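Uly1 (Catenovulum maritimum, PDB 7DRQ) probably cleaves the marine algal polysaccharide ulvan by a lyase reaction, as a calcium-binding member of polysaccharide lyase family 24. Local coordinates at residues D12-F17 with R470-Q475; K145-Y150 with E193-F198; Q442-G447 with Y458-K463. All coordinates share one frame; numbering follows the deposited sequence.

Contact 1: residues D12-F17 with R470-Q475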
loop_
_atom_site.group_PDB
_atom_site.type_symbol
_atom_site.label_atom_id
_atom_site.label_comp_id
_atom_site.label_asym_id
_atom_site.label_seq_id
_atom_site.Cartn_x
_atom_site.Cartn_y
_atom_site.Cartn_z
ATOM N N ASP A 12 9.680 20.822 1.653
ATOM C CA ASP A 12 8.986 21.708 0.736
ATOM C C ASP A 12 9.218 21.308 -0.708
ATOM O O ASP A 12 8.841 22.054 -1.622
ATOM C CB ASP A 12 9.447 23.153 0.933
ATOM C CG ASP A 12 8.957 23.754 2.225
ATOM O OD1 ASP A 12 7.759 23.596 2.546
ATOM O OD2 ASP A 12 9.779 24.384 2.928
ATOM N N GLN A 13 9.839 20.146 -0.937
ATOM C CA GLN A 13 10.244 19.742 -2.277
ATOM C C GLN A 13 9.692 18.374 -2.662
ATOM O O GLN A 13 10.299 17.675 -3.473
ATOM C CB GLN A 13 11.766 19.732 -2.396
ATOM C CG GLN A 13 12.437 21.030 -2.026
ATOM C CD GLN A 13 13.623 21.320 -2.920
ATOM O OE1 GLN A 13 14.453 20.444 -3.162
ATOM N NE2 GLN A 13 13.705 22.551 -3.426
ATOM N N ALA A 14 8.554 17.970 -2.094
ATOM C CA ALA A 14 7.960 16.686 -2.461
ATOM C C ALA A 14 7.414 16.734 -3.883
ATOM O O ALA A 14 6.754 17.699 -4.281
ATOM C CB ALA A 14 6.837 16.317 -1.490
ATOM N N LEU A 15 7.702 15.689 -4.649
ATOM C CA LEU A 15 7.294 15.649 -6.051
ATOM C C LEU A 15 5.776 15.575 -6.186
ATOM O O LEU A 15 5.103 14.825 -5.476
ATOM C CB LEU A 15 7.946 14.462 -6.755
ATOM C CG LEU A 15 7.516 14.230 -8.215
ATOM C CD1 LEU A 15 7.937 15.419 -9.090
ATOM C CD2 LEU A 15 8.103 12.925 -8.761
ATOM N N PHE A 16 5.238 16.359 -7.119
ATOM C CA PHE A 16 3.820 16.355 -7.430
ATOM C C PHE A 16 3.652 16.459 -8.938
ATOM O O PHE A 16 4.412 17.169 -9.599
ATOM C CB PHE A 16 3.110 17.515 -6.733
ATOM C CG PHE A 16 1.624 17.515 -6.905
ATOM C CD1 PHE A 16 0.818 16.769 -6.061
ATOM C CD2 PHE A 16 1.030 18.297 -7.886
ATOM C CE1 PHE A 16 -0.566 16.781 -6.211
ATOM C CE2 PHE A 16 -0.343 18.312 -8.045
ATOM C CZ PHE A 16 -1.145 17.552 -7.209
ATOM N N PHE A 17 2.665 15.751 -9.474
ATOM C CA PHE A 17 2.418 15.746 -10.913
ATOM C C PHE A 17 1.428 16.866 -11.222
ATOM O O PHE A 17 0.212 16.687 -11.119
ATOM C CB PHE A 17 1.911 14.382 -11.361
ATOM C CG PHE A 17 2.782 13.245 -10.911
ATOM C CD1 PHE A 17 4.164 13.373 -10.916
ATOM C CD2 PHE A 17 2.226 12.045 -10.487
ATOM C CE1 PHE A 17 4.973 12.315 -10.505
ATOM C CE2 PHE A 17 3.034 10.984 -10.080
ATOM C CZ PHE A 17 4.404 11.130 -10.082
ATOM N N ARG A 470 5.974 20.328 -3.638
ATOM C CA ARG A 470 4.966 20.652 -2.636
ATOM C C ARG A 470 5.498 20.340 -1.248
ATOM O O ARG A 470 6.568 19.744 -1.078
ATOM C CB ARG A 470 3.665 19.880 -2.883
ATOM C CG ARG A 470 3.139 19.987 -4.303
ATOM C CD ARG A 470 2.254 21.192 -4.469
ATOM N NE ARG A 470 1.904 21.466 -5.863
ATOM C CZ ARG A 470 0.684 21.318 -6.374
ATOM N NH1 ARG A 470 -0.317 20.880 -5.617
ATOM N NH2 ARG A 470 0.461 21.626 -7.643
ATOM N N THR A 471 4.713 20.713 -0.242
ATOM C CA THR A 471 5.132 20.627 1.152
ATOM C C THR A 471 4.379 19.503 1.848
ATOM O O THR A 471 3.152 19.414 1.741
ATOM C CB THR A 471 4.891 21.956 1.875
ATOM O OG1 THR A 471 5.718 22.969 1.281
ATOM C CG2 THR A 471 5.250 21.832 3.352
ATOM N N THR A 472 5.115 18.654 2.567
ATOM C CA THR A 472 4.520 17.586 3.349
ATOM C C THR A 472 4.844 17.776 4.822
ATOM O O THR A 472 5.861 18.374 5.189
ATOM C CB THR A 472 5.009 16.192 2.905
ATOM O OG1 THR A 472 6.431 16.170 2.979
ATOM C CG2 THR A 472 4.583 15.915 1.479
ATOM N N TYR A 473 3.963 17.235 5.656
ATOM C CA TYR A 473 4.061 17.326 7.098
ATOM C C TYR A 473 3.853 15.949 7.699
ATOM O O TYR A 473 3.209 15.082 7.106
ATOM C CB TYR A 473 3.003 18.268 7.681
ATOM C CG TYR A 473 3.386 19.714 7.542
ATOM C CD1 TYR A 473 3.100 20.414 6.385
ATOM C CD2 TYR A 473 4.060 20.368 8.562
ATOM C CE1 TYR A 473 3.465 21.744 6.248
ATOM C CE2 TYR A 473 4.428 21.691 8.435
ATOM C CZ TYR A 473 4.131 22.370 7.279
ATOM O OH TYR A 473 4.499 23.696 7.153
ATOM N N LEU A 474 4.380 15.783 8.904
ATOM C CA LEU A 474 4.057 14.658 9.765
ATOM C C LEU A 474 3.320 15.170 10.991
ATOM O O LEU A 474 3.810 16.078 11.677
ATOM C CB LEU A 474 5.321 13.919 10.207
ATOM C CG LEU A 474 5.136 12.940 11.377
ATOM C CD1 LEU A 474 4.215 11.779 10.981
ATOM C CD2 LEU A 474 6.496 12.405 11.874
ATOM N N GLN A 475 2.161 14.586 11.283
ATOM C CA GLN A 475 1.471 14.848 12.540
ATOM C C GLN A 475 1.483 13.597 13.407
ATOM O O GLN A 475 1.323 12.478 12.906
ATOM C CB GLN A 475 0.031 15.313 12.318
ATOM C CG GLN A 475 -0.069 16.723 11.736
ATOM C CD GLN A 475 -1.482 17.263 11.753
ATOM O OE1 GLN A 475 -2.431 16.554 12.098
ATOM N NE2 GLN A 475 -1.632 18.530 11.370
#

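Contact 2: residues K145-Y150 with E193-F198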
loop_
_atom_site.group_PDB
_atom_site.type_symbol
_atom_site.label_atom_id
_atom_site.label_comp_id
_atom_site.label_asym_id
_atom_site.label_seq_id
_atom_site.Cartn_x
_atom_site.Cartn_y
_atom_site.Cartn_z
ATOM N N LYS A 145 17.992 -5.753 -16.344
ATOM C CA LYS A 145 18.464 -6.144 -15.020
ATOM C C LYS A 145 18.047 -5.123 -13.966
ATOM O O LYS A 145 18.764 -4.886 -12.990
ATOM C CB LYS A 145 19.983 -6.333 -15.021
ATOM C CG LYS A 145 20.465 -7.360 -16.043
ATOM C CD LYS A 145 19.872 -8.731 -15.768
ATOM C CE LYS A 145 20.447 -9.798 -16.719
ATOM N NZ LYS A 145 19.797 -11.113 -16.500
ATOM N N ASP A 146 16.874 -4.503 -14.157
ATOM C CA ASP A 146 16.423 -3.483 -13.216
ATOM C C ASP A 146 14.901 -3.481 -13.075
ATOM O O ASP A 146 14.331 -2.458 -12.673
ATOM C CB ASP A 146 16.931 -2.104 -13.663
ATOM C CG ASP A 146 16.874 -1.070 -12.555
ATOM O OD1 ASP A 146 17.186 -1.412 -11.390
ATOM O OD2 ASP A 146 16.519 0.098 -12.848
ATOM N N TYR A 147 14.232 -4.594 -13.399
ATOM C CA TYR A 147 12.771 -4.657 -13.383
ATOM C C TYR A 147 12.213 -4.828 -11.978
ATOM O O TYR A 147 11.012 -4.603 -11.768
ATOM C CB TYR A 147 12.275 -5.816 -14.257
ATOM C CG TYR A 147 12.943 -7.120 -13.898
ATOM C CD1 TYR A 147 12.453 -7.915 -12.870
ATOM C CD2 TYR A 147 14.081 -7.545 -14.573
ATOM C CE1 TYR A 147 13.068 -9.107 -12.534
ATOM C CE2 TYR A 147 14.705 -8.726 -14.242
ATOM C CZ TYR A 147 14.196 -9.500 -13.221
ATOM O OH TYR A 147 14.805 -10.680 -12.884
ATOM N N PHE A 148 13.059 -5.227 -11.027
ATOM C CA PHE A 148 12.721 -5.350 -9.618
ATOM C C PHE A 148 13.751 -4.521 -8.862
ATOM O O PHE A 148 14.949 -4.621 -9.145
ATOM C CB PHE A 148 12.751 -6.826 -9.155
ATOM C CG PHE A 148 12.406 -7.017 -7.706
ATOM C CD1 PHE A 148 11.082 -7.129 -7.308
ATOM C CD2 PHE A 148 13.402 -7.063 -6.740
ATOM C CE1 PHE A 148 10.753 -7.272 -5.974
ATOM C CE2 PHE A 148 13.086 -7.216 -5.394
ATOM C CZ PHE A 148 11.754 -7.328 -5.009
ATOM N N ARG A 149 13.293 -3.680 -7.933
ATOM C CA ARG A 149 14.129 -2.598 -7.404
ATOM C C ARG A 149 14.107 -2.600 -5.877
ATOM O O ARG A 149 13.165 -2.096 -5.258
ATOM C CB ARG A 149 13.676 -1.250 -7.974
ATOM C CG ARG A 149 13.838 -1.180 -9.493
ATOM C CD ARG A 149 13.121 0.002 -10.147
ATOM N NE ARG A 149 13.617 0.154 -11.514
ATOM C CZ ARG A 149 13.043 0.877 -12.469
ATOM N NH1 ARG A 149 11.914 1.533 -12.233
ATOM N NH2 ARG A 149 13.617 0.943 -13.667
ATOM N N TYR A 150 15.167 -3.140 -5.275
ATOM C CA TYR A 150 15.260 -3.330 -3.833
ATOM C C TYR A 150 16.540 -2.691 -3.319
ATOM O O TYR A 150 17.621 -2.920 -3.879
ATOM C CB TYR A 150 15.231 -4.834 -3.510
ATOM C CG TYR A 150 15.515 -5.218 -2.077
ATOM C CD1 TYR A 150 14.873 -4.585 -1.016
ATOM C CD2 TYR A 150 16.400 -6.253 -1.789
ATOM C CE1 TYR A 150 15.136 -4.952 0.309
ATOM C CE2 TYR A 150 16.660 -6.641 -0.477
ATOM C CZ TYR A 150 16.029 -5.985 0.567
ATOM O OH TYR A 150 16.288 -6.372 1.862
ATOM N N GLU A 193 19.256 -14.362 -8.367
ATOM C CA GLU A 193 18.516 -13.762 -9.472
ATOM C C GLU A 193 17.472 -14.754 -9.961
ATOM O O GLU A 193 17.773 -15.934 -10.162
ATOM C CB GLU A 193 19.457 -13.359 -10.611
ATOM C CG GLU A 193 18.756 -12.711 -11.821
ATOM C CD GLU A 193 19.710 -12.412 -12.967
ATOM O OE1 GLU A 193 20.905 -12.759 -12.847
ATOM O OE2 GLU A 193 19.271 -11.840 -13.986
ATOM N N ASP A 194 16.235 -14.287 -10.118
ATOM C CA ASP A 194 15.123 -15.204 -10.402
ATOM C C ASP A 194 14.023 -14.388 -11.088
ATOM O O ASP A 194 13.166 -13.808 -10.420
ATOM C CB ASP A 194 14.633 -15.864 -9.121
ATOM C CG ASP A 194 13.555 -16.900 -9.363
ATOM O OD1 ASP A 194 12.992 -16.947 -10.480
ATOM O OD2 ASP A 194 13.270 -17.683 -8.425
ATOM N N HIS A 195 14.049 -14.374 -12.426
ATOM C CA HIS A 195 13.071 -13.578 -13.165
ATOM C C HIS A 195 11.651 -14.082 -12.939
ATOM O O HIS A 195 10.724 -13.281 -12.794
ATOM C CB HIS A 195 13.397 -13.568 -14.656
ATOM C CG HIS A 195 12.529 -12.641 -15.451
ATOM N ND1 HIS A 195 11.383 -13.063 -16.094
ATOM C CD2 HIS A 195 12.638 -11.317 -15.703
ATOM C CE1 HIS A 195 10.821 -12.035 -16.705
ATOM N NE2 HIS A 195 11.567 -10.965 -16.487
ATOM N N GLY A 196 11.461 -15.404 -12.893
ATOM C CA GLY A 196 10.135 -15.931 -12.600
ATOM C C GLY A 196 9.580 -15.395 -11.293
ATOM O O GLY A 196 8.398 -15.044 -11.200
ATOM N N GLN A 197 10.437 -15.292 -10.273
ATOM C CA GLN A 197 9.992 -14.884 -8.941
ATOM C C GLN A 197 9.829 -13.374 -8.817
ATOM O O GLN A 197 8.937 -12.910 -8.095
ATOM C CB GLN A 197 10.981 -15.379 -7.871
ATOM C CG GLN A 197 10.569 -15.034 -6.440
ATOM C CD GLN A 197 11.530 -15.529 -5.365
ATOM O OE1 GLN A 197 11.327 -15.255 -4.176
ATOM N NE2 GLN A 197 12.579 -16.253 -5.767
ATOM N N PHE A 198 10.658 -12.586 -9.499
ATOM C CA PHE A 198 10.703 -11.156 -9.213
ATOM C C PHE A 198 10.183 -10.270 -10.336
ATOM O O PHE A 198 10.240 -9.044 -10.208
ATOM C CB PHE A 198 12.133 -10.765 -8.834
ATOM C CG PHE A 198 12.555 -11.343 -7.528
ATOM C CD1 PHE A 198 12.015 -10.859 -6.345
ATOM C CD2 PHE A 198 13.438 -12.414 -7.477
ATOM C CE1 PHE A 198 12.372 -11.411 -5.136
ATOM C CE2 PHE A 198 13.799 -12.969 -6.274
ATOM C CZ PHE A 198 13.274 -12.479 -5.103
HETATM O O HOH W 1 22.207 -12.572 -15.013
HETATM O O HOH W 2 15.600 -11.442 -10.182
HETATM O O HOH W 3 16.597 -11.511 -14.418
#

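Contact 3: residues Q442-G447 with Y458-K463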
loop_
_atom_site.group_PDB
_atom_site.type_symbol
_atom_site.label_atom_id
_atom_site.label_comp_id
_atom_site.label_asym_id
_atom_site.label_seq_id
_atom_site.Cartn_x
_atom_site.Cartn_y
_atom_site.Cartn_z
ATOM N N GLN A 442 -3.879 24.151 9.524
ATOM C CA GLN A 442 -3.511 23.992 8.124
ATOM C C GLN A 442 -4.514 23.118 7.377
ATOM O O GLN A 442 -5.263 22.336 7.962
ATOM C CB GLN A 442 -2.123 23.371 7.997
ATOM C CG GLN A 442 -1.024 24.200 8.612
ATOM C CD GLN A 442 0.225 23.399 8.791
ATOM O OE1 GLN A 442 0.561 23.005 9.902
ATOM N NE2 GLN A 442 0.913 23.121 7.692
ATOM N N SER A 443 -4.496 23.240 6.056
ATOM C CA SER A 443 -5.339 22.437 5.180
ATOM C C SER A 443 -4.467 21.473 4.395
ATOM O O SER A 443 -3.429 21.869 3.847
ATOM C CB SER A 443 -6.143 23.313 4.222
ATOM O OG SER A 443 -7.320 23.774 4.863
ATOM N N PHE A 444 -4.894 20.217 4.338
ATOM C CA PHE A 444 -4.148 19.171 3.661
ATOM C C PHE A 444 -4.987 18.579 2.536
ATOM O O PHE A 444 -6.222 18.568 2.588
ATOM C CB PHE A 444 -3.710 18.087 4.663
ATOM C CG PHE A 444 -2.912 18.641 5.817
ATOM C CD1 PHE A 444 -1.575 18.946 5.658
ATOM C CD2 PHE A 444 -3.516 18.905 7.037
ATOM C CE1 PHE A 444 -0.831 19.481 6.717
ATOM C CE2 PHE A 444 -2.791 19.439 8.098
ATOM C CZ PHE A 444 -1.443 19.722 7.935
ATOM N N GLN A 445 -4.282 18.096 1.515
ATOM C CA GLN A 445 -4.829 17.598 0.263
ATOM C C GLN A 445 -4.915 16.079 0.226
ATOM O O GLN A 445 -5.749 15.517 -0.505
ATOM C CB GLN A 445 -3.926 18.089 -0.875
ATOM C CG GLN A 445 -4.316 17.722 -2.271
ATOM C CD GLN A 445 -3.626 18.632 -3.270
ATOM O OE1 GLN A 445 -3.349 19.795 -2.969
ATOM N NE2 GLN A 445 -3.330 18.108 -4.454
ATOM N N LYS A 446 -4.075 15.415 1.011
ATOM C CA LYS A 446 -3.911 13.966 0.981
ATOM C C LYS A 446 -3.150 13.561 2.230
ATOM O O LYS A 446 -2.272 14.287 2.684
ATOM C CB LYS A 446 -3.148 13.538 -0.281
ATOM C CG LYS A 446 -3.019 12.036 -0.489
ATOM C CD LYS A 446 -2.073 11.743 -1.662
ATOM C CE LYS A 446 -2.250 10.320 -2.191
ATOM N NZ LYS A 446 -1.915 9.279 -1.170
ATOM N N GLY A 447 -3.468 12.398 2.773
ATOM C CA GLY A 447 -2.680 11.889 3.885
ATOM C C GLY A 447 -2.646 10.382 3.864
ATOM O O GLY A 447 -3.564 9.736 3.347
ATOM N N TYR A 458 0.326 10.730 10.958
ATOM C CA TYR A 458 -0.390 11.179 9.766
ATOM C C TYR A 458 0.604 11.904 8.875
ATOM O O TYR A 458 1.114 12.963 9.245
ATOM C CB TYR A 458 -1.560 12.090 10.148
ATOM C CG TYR A 458 -2.747 12.027 9.219
ATOM C CD1 TYR A 458 -2.712 11.286 8.044
ATOM C CD2 TYR A 458 -3.917 12.734 9.522
ATOM C CE1 TYR A 458 -3.815 11.230 7.210
ATOM C CE2 TYR A 458 -5.013 12.688 8.696
ATOM C CZ TYR A 458 -4.965 11.948 7.542
ATOM O OH TYR A 458 -6.083 11.921 6.739
ATOM N N TYR A 459 0.848 11.339 7.707
ATOM C CA TYR A 459 1.846 11.830 6.757
ATOM C C TYR A 459 1.059 12.553 5.673
ATOM O O TYR A 459 0.292 11.924 4.936
ATOM C CB TYR A 459 2.653 10.636 6.239
ATOM C CG TYR A 459 3.851 10.907 5.353
ATOM C CD1 TYR A 459 4.340 12.188 5.138
ATOM C CD2 TYR A 459 4.490 9.844 4.720
ATOM C CE1 TYR A 459 5.451 12.406 4.311
ATOM C CE2 TYR A 459 5.583 10.045 3.906
ATOM C CZ TYR A 459 6.060 11.320 3.692
ATOM O OH TYR A 459 7.155 11.465 2.862
ATOM N N LEU A 460 1.230 13.865 5.583
ATOM C CA LEU A 460 0.236 14.724 4.952
ATOM C C LEU A 460 0.836 15.613 3.870
ATOM O O LEU A 460 1.932 16.143 4.041
ATOM C CB LEU A 460 -0.419 15.614 6.015
ATOM C CG LEU A 460 -1.287 14.887 7.036
ATOM C CD1 LEU A 460 -1.352 15.671 8.343
ATOM C CD2 LEU A 460 -2.696 14.651 6.477
ATOM N N LEU A 461 0.098 15.792 2.775
ATOM C CA LEU A 461 0.425 16.758 1.727
ATOM C C LEU A 461 -0.365 18.044 1.972
ATOM O O LEU A 461 -1.599 18.012 2.041
ATOM C CB LEU A 461 0.092 16.194 0.346
ATOM C CG LEU A 461 0.201 17.138 -0.859
ATOM C CD1 LEU A 461 1.633 17.503 -1.121
ATOM C CD2 LEU A 461 -0.396 16.468 -2.100
ATOM N N GLU A 462 0.335 19.169 2.096
ATOM C CA GLU A 462 -0.359 20.427 2.361
ATOM C C GLU A 462 -1.088 20.908 1.115
ATOM O O GLU A 462 -0.565 20.832 0.000
ATOM C CB GLU A 462 0.619 21.501 2.848
ATOM C CG GLU A 462 -0.058 22.853 3.188
ATOM C CD GLU A 462 0.872 23.791 3.969
ATOM O OE1 GLU A 462 2.059 23.910 3.595
ATOM O OE2 GLU A 462 0.419 24.398 4.972
ATOM N N LYS A 463 -2.306 21.406 1.316
ATOM C CA LYS A 463 -3.141 21.882 0.230
ATOM C C LYS A 463 -2.668 23.243 -0.265
ATOM O O LYS A 463 -2.009 24.004 0.448
ATOM C CB LYS A 463 -4.594 21.989 0.678
ATOM C CG LYS A 463 -5.580 21.645 -0.420
ATOM C CD LYS A 463 -6.939 21.315 0.157
ATOM C CE LYS A 463 -7.804 22.556 0.214
ATOM N NZ LYS A 463 -8.439 22.845 -1.101
HETATM O O HOH W 4 -2.289 25.090 5.176
HETATM O O HOH W 5 -1.017 21.070 -2.730
HETATM O O HOH W 6 -6.238 10.083 4.698
#

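Contact 1: residues D12-F17 with R470-Q475
Phe16 swings its ring out with CG opposite the backbone N (chi1 -175°), while Arg470 starts off beside its own N and then folds back at chi2 (-88°), and these two turns lay the guanidinium on the phenyl ring. The planes are 25° apart and CZ of Arg470 stands 3.9 Å from the centroid of the Phe16 ring, over the face, a cation-pi stack. The overlap is displaced toward the CD2 and CE2 side of the ring; NH2 of Arg470 comes within 3.4 Å of CD2 of Phe16. Lower down, CG of Arg470 packs on CB of Phe16 at 3.5 Å, so aliphatic stem and charged head both lie along the aromatic side chain. The NE hydrogen is spent on the carbonyl of Gly467, which helps to fix the rotation of the flat group.

At the other end Asp12 and Thr471 run side by side, and OG1 of Thr471 donates a very short bond, 2.5 Å, to OD1 of Asp12. The second carboxylate oxygen of Asp12 belongs to a salt bridge with Lys9. Between these polar and aromatic ends, Ala14 is paired with Arg470 through N to O of Arg470 (2.9 Å) and through O to N of Arg470 (2.8 Å), and its methyl meets CG2 of Thr472 at 3.7 Å. Gln13 and Ala14 both face Arg470, a classic beta bulge, at which strand 3-15 nears its end against strand 469-478. Joining an N-terminal to a C-terminal strand in one antiparallel sheet is consistent with the closure seen in beta-propellers, the fold expected of this BNR-repeat family.

Contact 2: residues K145-Y150 with E193-F198
The ring of Tyr147 carries the imidazole of His195 over one face and, at its edge and in plane, the carbonyl oxygen of Phe198 and the water that links its hydroxyl to Glu193 OE2. CD2 of His195 stands 3.4 Å from CZ of Tyr147, displaced toward the rim, and the planes meet at 71°, an edge-to-face pair in which the histidine supplies the edge. NE2 of His195 is hydrogen-bonded to the backbone N of Glu133, which holds the imidazole from its far end. Phe148 makes the second aromatic pair: CD1 of Phe198 sits over the centre of its face, 3.8 Å from CZ of Phe148, with the planes inclined at 53°. The carbonyl oxygen of Phe198 fits between the two rings, 3.5 Å from CB of Phe148.

Tyr147 has CG wedged between its backbone N and carbonyl carbon (chi1 52°), which carries the hydroxyl to the start of helix 195-198. There one water links it to Asp194 N and another to OE2 of Glu193. A phenylalanine in its place would probably leave both waters without their hydroxyl partner and weaken this link to the helix start. On the outer side NZ of Lys145 forms a salt bridge of 2.7 Å with OE2 of Glu193, on the syn lone pair, and a further water joins NZ to OE1 of Glu193.

The helix is started by Asp194, whose OD1 accepts from N of Gln197 at 3.1 Å, and whose OD2 takes the side-chain amide of the same glutamine. The contact thus sets a loop, in which the side chain of Lys145 lies about 6 Å from a bound calcium ion, against a short helix with an aspartate N-cap.

Contact 3: residues Q442-G447 with Y458-K463
Phe444 meets strand 455-462 along its whole side chain. CB lies 3.4 Å from the carbonyl oxygen of Leu461; CG stands anti to the carbonyl carbon (chi1 -56°), which directs the ring to Leu460, where CD1 rests on CB of Leu460 at 3.5 Å, and the far atoms CE2 and CZ lie beneath CD1 of the same leucine. That methyl is centred over the ring, 3.9 Å from the centroid of Phe444 and only 4° off the normal, a CH-pi contact.

The backbones are joined by nearly straight bonds: Gln445 N to O of Leu461 (2.7 Å, 172°), Leu461 N to O of Lys446 and Lys463 N to O of Ser443. Near the corner at Gln445, OE1 of Gln445 and the carbonyl oxygen of Glu462 share a water. At Gly447 CA comes 3.6 Å from CE1 of Tyr458.

At the hairpin's open end NE2 of Gln442 gives OE2 of Glu462 a bond of 3.0 Å, from above the carboxylate plane, and a water ties the same oxygen to Ser443 N. Charge on Glu462 is thus probably eased by neutral donors, while Phe444 and Leu460 also pack on Leu414 of strand 408-415, so the apolar pair continues into the neighbouring sheet.

In the fold
Contacts 1 and 3 belong to one antiparallel four-stranded sheet, in the order 3-15, 469-478, 455-462, 444-452, and their centres lie 8 Å apart. Strands 469-478 and 455-462 are neighbours in it: Tyr473 O and Leu460 N, 2.8 Å apart, probably form a hydrogen bond, as do Gln475 O and Tyr458 N. Contact 3 holds the hairpin 444-452/455-462 together, and contact 1 adds the N-terminal strand 3-15 to the far edge of 469-478, consistent with closure of a propeller ring. Contact 2 stands apart, its centre 30 Å from that of contact 1 and 34 Å from that of contact 3, and it alone approaches an annotated site, the calcium bound by Asp173, Asp183 and Lys185.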